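Local coordinates for phosphoinositol-specific phospholipase C (Pseudomonas sp., PDB 5FYP), which probably cleaves phosphatidylinositol lipids between glycerol and phosphate with the help of a bound calcium ion, at residues A[44-48]-A[112-117]. Residues are numbered along the deposited sequence; the frame is centred on the assembly and turned at random.
Sequences VRTLE and FPITLI. With CA (calcium ion), chain I.
Arg45 lays the aliphatic part of its side chain against Phe112 just before the two strands pair. Its CG comes within 3.8 Å of Phe112 CD1, approaching the ring obliquely, and the guanidinium and ring planes stand 53° apart. A turn about the CB-CG bond (chi2 -84°) carries CD past the Phe112 carbonyl oxygen, so the long methylene chain serves as apolar packing while the buried charge is met by a salt bridge to Glu3 and a hydrogen bond to the carbonyl of Leu41. From here 46-48 and 114-117 run parallel as neighbouring strands of the TIM-type barrel expected for this phospholipase family. Thr115 N donates to Arg45 O (2.9 Å), Thr115 O accepts from Leu47 N, and Leu47 O takes Ile117 N. Leu47 and Leu116 point to the same face, where Leu47 CB meets Leu116 CD2 at 3.8 Å and Leu116 packs on Leu98 and Val101 of helix 94-107. Thr46, Thr115, Glu48 and Ile117 occupy the other face. Beta-branched Ile117 favours the extended backbone of a strand; its CB and CG1 each lie 3.5 Å from Leu47 O, and its CB is 4.1 Å from Glu48 CG, the two side chains crossing at a slant. With CG anti to the backbone N (chi1 -178°) and the chain extended, Glu48 brings OE2 to 2.4 Å from calcium, in a site completed by Asn27, Asp50, Asp119 and two waters; OE1 is held by a salt bridge to Arg260.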
loop_
_atom_site.group_PDB
_atom_site.type_symbol
_atom_site.label_atom_id
_atom_site.label_comp_id
_atom_site.label_asym_id
_atom_site.label_seq_id
_atom_site.Cartn_x
_atom_site.Cartn_y
_atom_site.Cartn_z
ATOM N N VAL A 44 11.173 -7.936 4.206
ATOM C CA VAL A 44 10.075 -7.775 3.239
ATOM C C VAL A 44 10.211 -6.427 2.530
ATOM O O VAL A 44 11.010 -5.572 2.931
ATOM C CB VAL A 44 8.676 -7.918 3.876
ATOM C CG1 VAL A 44 8.466 -9.328 4.449
ATOM C CG2 VAL A 44 8.417 -6.868 4.942
ATOM N N ARG A 45 9.372 -6.211 1.510
ATOM C CA ARG A 45 9.310 -4.986 0.728
ATOM C C ARG A 45 7.936 -4.323 0.770
ATOM O O ARG A 45 7.723 -3.358 0.060
ATOM C CB ARG A 45 9.779 -5.193 -0.719
ATOM C CG ARG A 45 11.238 -5.582 -0.834
ATOM C CD ARG A 45 12.165 -4.393 -0.812
ATOM N NE ARG A 45 13.587 -4.809 -0.702
ATOM C CZ ARG A 45 14.183 -5.102 0.445
ATOM N NH1 ARG A 45 13.539 -5.034 1.597
ATOM N NH2 ARG A 45 15.455 -5.461 0.458
ATOM N N THR A 46 7.051 -4.811 1.632
ATOM C CA THR A 46 5.703 -4.224 1.790
ATOM C C THR A 46 5.454 -4.025 3.256
ATOM O O THR A 46 5.457 -4.995 4.037
ATOM C CB THR A 46 4.648 -5.095 1.101
ATOM O OG1 THR A 46 4.927 -5.146 -0.307
ATOM C CG2 THR A 46 3.253 -4.493 1.268
ATOM N N LEU A 47 5.212 -2.764 3.625
ATOM C CA LEU A 47 5.099 -2.300 5.027
ATOM C C LEU A 47 3.774 -1.621 5.239
ATOM O O LEU A 47 2.969 -1.508 4.316
ATOM C CB LEU A 47 6.250 -1.305 5.362
ATOM C CG LEU A 47 7.666 -1.900 5.555
ATOM C CD1 LEU A 47 8.293 -2.720 4.476
ATOM C CD2 LEU A 47 8.574 -0.781 5.989
ATOM N N GLU A 48 3.489 -1.212 6.476
ATOM C CA GLU A 48 2.178 -0.644 6.826
ATOM C C GLU A 48 2.350 0.392 7.924
ATOM O O GLU A 48 3.094 0.175 8.873
ATOM C CB GLU A 48 1.199 -1.724 7.281
ATOM C CG GLU A 48 -0.193 -1.211 7.618
ATOM C CD GLU A 48 -1.224 -2.300 7.818
ATOM O OE1 GLU A 48 -0.834 -3.468 7.992
ATOM O OE2 GLU A 48 -2.442 -1.960 7.818
ATOM N N PHE A 112 14.229 -3.639 -4.933
ATOM C CA PHE A 112 12.908 -4.066 -5.333
ATOM C C PHE A 112 11.902 -3.013 -4.869
ATOM O O PHE A 112 12.070 -2.432 -3.790
ATOM C CB PHE A 112 12.636 -5.431 -4.683
ATOM C CG PHE A 112 11.354 -6.058 -5.089
ATOM C CD1 PHE A 112 10.171 -5.709 -4.458
ATOM C CD2 PHE A 112 11.305 -6.992 -6.106
ATOM C CE1 PHE A 112 8.966 -6.245 -4.868
ATOM C CE2 PHE A 112 10.116 -7.558 -6.489
ATOM C CZ PHE A 112 8.944 -7.179 -5.876
ATOM N N PRO A 113 10.866 -2.706 -5.661
ATOM C CA PRO A 113 9.959 -1.636 -5.274
ATOM C C PRO A 113 9.343 -1.858 -3.900
ATOM O O PRO A 113 8.923 -2.979 -3.576
ATOM C CB PRO A 113 8.899 -1.653 -6.372
ATOM C CG PRO A 113 9.007 -3.025 -6.981
ATOM C CD PRO A 113 10.487 -3.306 -6.942
ATOM N N ILE A 114 9.277 -0.778 -3.123
ATOM C CA ILE A 114 8.678 -0.820 -1.783
ATOM C C ILE A 114 7.226 -0.371 -1.871
ATOM O O ILE A 114 6.957 0.653 -2.478
ATOM C CB ILE A 114 9.432 0.088 -0.825
ATOM C CG1 ILE A 114 10.864 -0.395 -0.635
ATOM C CG2 ILE A 114 8.708 0.216 0.514
ATOM C CD1 ILE A 114 11.785 0.650 -0.028
ATOM N N THR A 115 6.344 -1.138 -1.261
ATOM C CA THR A 115 4.937 -0.780 -1.187
ATOM C C THR A 115 4.614 -0.445 0.268
ATOM O O THR A 115 4.889 -1.237 1.173
ATOM C CB THR A 115 4.036 -1.903 -1.707
ATOM O OG1 THR A 115 4.369 -2.177 -3.066
ATOM C CG2 THR A 115 2.571 -1.525 -1.671
ATOM N N LEU A 116 4.039 0.729 0.490
ATOM C CA LEU A 116 3.644 1.195 1.831
ATOM C C LEU A 116 2.138 1.318 1.899
ATOM O O LEU A 116 1.538 2.129 1.197
ATOM C CB LEU A 116 4.242 2.538 2.172
ATOM C CG LEU A 116 5.701 2.720 2.178
ATOM C CD1 LEU A 116 6.058 4.119 2.688
ATOM C CD2 LEU A 116 6.386 1.671 3.040
ATOM N N ILE A 117 1.548 0.508 2.764
ATOM C CA ILE A 117 0.111 0.555 3.023
ATOM C C ILE A 117 -0.121 1.608 4.100
ATOM O O ILE A 117 0.359 1.504 5.215
ATOM C CB ILE A 117 -0.393 -0.826 3.524
ATOM C CG1 ILE A 117 0.032 -1.975 2.552
ATOM C CG2 ILE A 117 -1.891 -0.811 3.823
ATOM C CD1 ILE A 117 -0.435 -1.848 1.124
HETATM CA CA CA I . -3.509 -1.335 9.865
HETATM O O HOH W 1 6.477 -4.065 -2.903
HETATM O O HOH W 2 -4.776 -3.374 9.754
HETATM O O HOH W 3 -4.860 -1.428 11.870
#